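Local coordinates for putative GAF sensor protein (Burkholderia vietnamiensis, PDB 5HL6) that probably reduces the R-sulfoxide of free L-methionine, as a GAF-fold member of the free methionine sulfoxide reductase family, at residues A169-K172 against A173-R176; Q30-S33 against L34-E38. All coordinates share one frame; numbering follows the deposited sequence.

Contact 1 (A169-K172 against A173-R176); sequences AWQK and ARDR
A169 and A173 open a run of i to i+4 backbone hydrogen bonds that runs along helix 152-176 towards the C-terminus of the chain. R174 N donates to W170 O at 2.9 Å, and D175 N meets Q171 O at 2.8 Å. The last bond of the run, R176 N to K172 O, is weak at 3.4 Å and bent to 136°.

On the side of Q171 and D175 the backbone bond has a companion. Q171 NE2 donates to D175 OD1 over 3.0 Å, almost straight at 174°; the acceptor lies in the amide plane, while the carboxylate is met on its syn side and somewhat out of its own plane. The other end of the amide is fixed too, because OE1 accepts from the backbone N of A132, so both polar ends of Q171 are held and the loop at A131 and A132 is tied to the helix.

Beside this pair, R174 CB sits over the six-membered ring of W170, 4.2 Å from its centroid, in a CH-pi contact. In W170, CG anti to the backbone N (chi1 -169°) sends the ring forward along the helix, so that CZ3 lies against the R174 methylene. K172 and R176 run side by side: K172 CG lies over one face of the R176 guanidinium, toward its rim, 3.6 Å from NH1, a packing of aliphatic chain on flat cation. The K172 amine itself turns to the carbonyl oxygens of E38 and H168. Side-chain pairs at i and i+4 on top of i to i+4 backbone bonds are what an alpha-helix gives, here helix 152-176 of the GAF fold.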
loop_
_atom_site.group_PDB
_atom_site.type_symbol
_atom_site.label_atom_id
_atom_site.label_comp_id
_atom_site.label_asym_id
_atom_site.label_seq_id
_atom_site.Cartn_x
_atom_site.Cartn_y
_atom_site.Cartn_z
ATOM N N ALA B 169 13.631 -7.697 5.522
ATOM C CA ALA B 169 12.712 -8.087 4.460
ATOM C C ALA B 169 13.446 -8.283 3.141
ATOM O O ALA B 169 13.384 -9.375 2.571
ATOM C CB ALA B 169 11.577 -7.061 4.298
ATOM N N TRP B 170 14.151 -7.264 2.640
ATOM C CA TRP B 170 14.689 -7.358 1.287
ATOM C C TRP B 170 15.887 -8.298 1.229
ATOM O O TRP B 170 15.894 -9.260 0.447
ATOM C CB TRP B 170 15.072 -5.974 0.755
ATOM C CG TRP B 170 15.363 -6.012 -0.716
ATOM C CD1 TRP B 170 14.490 -5.736 -1.733
ATOM C CD2 TRP B 170 16.604 -6.368 -1.341
ATOM N NE1 TRP B 170 15.114 -5.888 -2.947
ATOM C CE2 TRP B 170 16.411 -6.273 -2.736
ATOM C CE3 TRP B 170 17.865 -6.736 -0.856
ATOM C CZ2 TRP B 170 17.431 -6.541 -3.655
ATOM C CZ3 TRP B 170 18.873 -7.021 -1.771
ATOM C CH2 TRP B 170 18.651 -6.912 -3.157
ATOM N N GLN B 171 16.927 -8.013 2.026
ATOM C CA GLN B 171 18.140 -8.831 1.991
ATOM C C GLN B 171 17.858 -10.255 2.446
ATOM O O GLN B 171 18.467 -11.207 1.945
ATOM C CB GLN B 171 19.222 -8.214 2.869
ATOM C CG GLN B 171 20.626 -8.766 2.584
ATOM C CD GLN B 171 21.191 -8.231 1.279
ATOM O OE1 GLN B 171 21.279 -7.014 1.082
ATOM N NE2 GLN B 171 21.595 -9.135 0.384
ATOM N N LYS B 172 16.962 -10.409 3.424
ATOM C CA LYS B 172 16.517 -11.737 3.844
ATOM C C LYS B 172 16.000 -12.546 2.656
ATOM O O LYS B 172 16.381 -13.708 2.464
ATOM C CB LYS B 172 15.434 -11.599 4.918
ATOM C CG LYS B 172 14.643 -12.882 5.196
ATOM C CD LYS B 172 13.489 -12.649 6.175
ATOM C CE LYS B 172 12.205 -12.175 5.470
ATOM N NZ LYS B 172 11.181 -11.659 6.441
ATOM N N ALA B 173 15.134 -11.943 1.835
ATOM C CA ALA B 173 14.599 -12.684 0.695
ATOM C C ALA B 173 15.678 -12.929 -0.353
ATOM O O ALA B 173 15.783 -14.035 -0.901
ATOM C CB ALA B 173 13.411 -11.938 0.077
ATOM N N ARG B 174 16.500 -11.914 -0.631
ATOM C CA ARG B 174 17.554 -12.064 -1.628
ATOM C C ARG B 174 18.538 -13.173 -1.251
ATOM O O ARG B 174 18.931 -13.977 -2.107
ATOM C CB ARG B 174 18.276 -10.729 -1.808
ATOM C CG ARG B 174 19.552 -10.804 -2.619
ATOM C CD ARG B 174 19.281 -10.957 -4.108
ATOM N NE ARG B 174 20.496 -11.347 -4.819
ATOM C CZ ARG B 174 20.826 -12.606 -5.097
ATOM N NH1 ARG B 174 20.027 -13.600 -4.733
ATOM N NH2 ARG B 174 21.955 -12.872 -5.742
ATOM N N ASP B 175 18.950 -13.237 0.022
ATOM C CA ASP B 175 19.929 -14.247 0.433
ATOM C C ASP B 175 19.371 -15.665 0.376
ATOM O O ASP B 175 20.150 -16.630 0.325
ATOM C CB ASP B 175 20.441 -13.966 1.847
ATOM C CG ASP B 175 21.213 -12.662 1.946
ATOM O OD1 ASP B 175 21.505 -12.050 0.890
ATOM O OD2 ASP B 175 21.529 -12.262 3.087
ATOM N N ARG B 176 18.055 -15.827 0.415
ATOM C CA ARG B 176 17.508 -17.178 0.333
ATOM C C ARG B 176 17.480 -17.711 -1.090
ATOM O O ARG B 176 17.423 -18.934 -1.278
ATOM C CB ARG B 176 16.093 -17.228 0.912
ATOM C CG ARG B 176 16.024 -17.149 2.410
ATOM C CD ARG B 176 14.594 -16.866 2.835
ATOM N NE ARG B 176 14.448 -16.931 4.278
ATOM C CZ ARG B 176 13.464 -16.351 4.950
ATOM N NH1 ARG B 176 12.540 -15.649 4.299
ATOM N NH2 ARG B 176 13.405 -16.480 6.271
#

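Contact 2 (Q30-S33 against L34-E38)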
loop_
_atom_site.group_PDB
_atom_site.type_symbol
_atom_site.label_atom_id
_atom_site.label_comp_id
_atom_site.label_asym_id
_atom_site.label_seq_id
_atom_site.Cartn_x
_atom_site.Cartn_y
_atom_site.Cartn_z
ATOM N N GLN B 30 8.949 -2.356 16.145
ATOM C CA GLN B 30 7.678 -2.760 15.553
ATOM C C GLN B 30 7.870 -3.199 14.110
ATOM O O GLN B 30 7.333 -4.232 13.687
ATOM C CB GLN B 30 6.671 -1.617 15.616
ATOM C CG GLN B 30 6.201 -1.244 16.989
ATOM C CD GLN B 30 5.238 -0.089 16.930
ATOM O OE1 GLN B 30 5.643 1.061 16.767
ATOM N NE2 GLN B 30 3.947 -0.387 17.033
ATOM N N ALA B 31 8.629 -2.413 13.336
ATOM C CA ALA B 31 8.912 -2.770 11.950
ATOM C C ALA B 31 9.630 -4.110 11.859
ATOM O O ALA B 31 9.306 -4.939 11.000
ATOM C CB ALA B 31 9.739 -1.672 11.277
ATOM N N ARG B 32 10.619 -4.333 12.731
ATOM C CA ARG B 32 11.287 -5.629 12.778
ATOM C C ARG B 32 10.285 -6.750 13.026
ATOM O O ARG B 32 10.256 -7.749 12.299
ATOM C CB ARG B 32 12.359 -5.623 13.870
ATOM C CG ARG B 32 13.180 -6.910 13.971
ATOM C CD ARG B 32 14.273 -6.788 15.038
ATOM N NE ARG B 32 15.128 -5.619 14.814
ATOM C CZ ARG B 32 15.112 -4.511 15.554
ATOM N NH1 ARG B 32 14.293 -4.407 16.593
ATOM N NH2 ARG B 32 15.922 -3.503 15.259
ATOM N N SER B 33 9.451 -6.596 14.059
ATOM C CA SER B 33 8.481 -7.637 14.380
ATOM C C SER B 33 7.499 -7.847 13.231
ATOM O O SER B 33 7.094 -8.982 12.950
ATOM C CB SER B 33 7.746 -7.273 15.671
ATOM O OG SER B 33 6.619 -8.105 15.875
ATOM N N LEU B 34 7.123 -6.769 12.541
ATOM C CA LEU B 34 6.127 -6.879 11.480
ATOM C C LEU B 34 6.642 -7.699 10.299
ATOM O O LEU B 34 5.894 -8.505 9.738
ATOM C CB LEU B 34 5.689 -5.480 11.023
ATOM C CG LEU B 34 4.598 -5.345 9.956
ATOM C CD1 LEU B 34 3.282 -5.980 10.407
ATOM C CD2 LEU B 34 4.390 -3.876 9.609
ATOM N N VAL B 35 7.914 -7.530 9.912
ATOM C CA VAL B 35 8.406 -8.138 8.675
ATOM C C VAL B 35 9.281 -9.374 8.890
ATOM O O VAL B 35 9.498 -10.124 7.925
ATOM C CB VAL B 35 9.168 -7.114 7.803
ATOM C CG1 VAL B 35 8.254 -5.932 7.461
ATOM C CG2 VAL B 35 10.439 -6.642 8.500
ATOM N N GLU B 36 9.751 -9.630 10.118
ATOM C CA GLU B 36 10.785 -10.639 10.365
ATOM C C GLU B 36 10.447 -12.006 9.773
ATOM O O GLU B 36 11.300 -12.666 9.166
ATOM C CB GLU B 36 11.013 -10.780 11.872
ATOM C CG GLU B 36 12.317 -10.209 12.380
ATOM C CD GLU B 36 12.433 -10.306 13.893
ATOM O OE1 GLU B 36 11.429 -10.668 14.546
ATOM O OE2 GLU B 36 13.527 -10.018 14.427
ATOM N N SER B 37 9.228 -12.482 9.990
ATOM C CA SER B 37 8.905 -13.860 9.659
ATOM C C SER B 37 8.067 -14.008 8.390
ATOM O O SER B 37 7.795 -15.137 7.984
ATOM C CB SER B 37 8.188 -14.526 10.838
ATOM O OG SER B 37 6.985 -13.837 11.132
ATOM N N GLU B 38 7.657 -12.910 7.747
ATOM C CA GLU B 38 6.902 -13.021 6.506
ATOM C C GLU B 38 7.872 -13.078 5.331
ATOM O O GLU B 38 8.699 -12.167 5.178
ATOM C CB GLU B 38 5.944 -11.846 6.341
ATOM C CG GLU B 38 5.310 -11.758 4.957
ATOM C CD GLU B 38 4.629 -13.043 4.537
ATOM O OE1 GLU B 38 3.889 -13.640 5.354
ATOM O OE2 GLU B 38 4.849 -13.477 3.390
#
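R32 and E36 meet near the C-terminal part of helix 20-35. The carbonyl oxygen of R32 accepts from E36 N at 2.9 Å and, weakly, from V35 N at 3.4 Å, so it receives two donors. V35 N also has its main acceptor a turn back, in A31 O at 3.1 Å, and L34 N is taken by Q30 O at 2.8 Å. The E36 side chain lies beside that of R32, pointing the same way: its CB and CG are both 3.2 Å from R32 O, and OE2 rests alongside the R32 methylenes, 3.2 Å from CG. No salt bridge joins this pair, since R32 NE stays 4.7 Å from E36 OE2; the R32 chain bends at chi3 (-54°), and its NH1 forms a salt bridge with E29. The segment leads from an alpha-helix of the GAF domain through a turn into helix 41-55, and a weak bond from E38 N to V35 O continues across it. E36 O takes a weak bond from K172 NZ. E38 accepts several bonds in that turn: its carbonyl takes N44 ND2, OE2 takes the backbone N of D40, and OE1 forms a salt bridge with R85 of the second subunit.

Overall arrangement
Along the chain contact 2 comes first, on helix 20-35 and the turn after it, and contact 1 last, on helix 152-176; their centres are about 13 Å apart, on the same side of the chain's centre. Between them in sequence come helices 41-55 and 91-99 and the strands of the antiparallel sheet. The K172 amine joins the two contacts directly, so the C-terminal helix is tied to the turn following helix 20-35. Helix 41-55 touches both contacts, through N44 among others. Three helices thus meet here, and the turn at E38 also reaches the second subunit of the dimer.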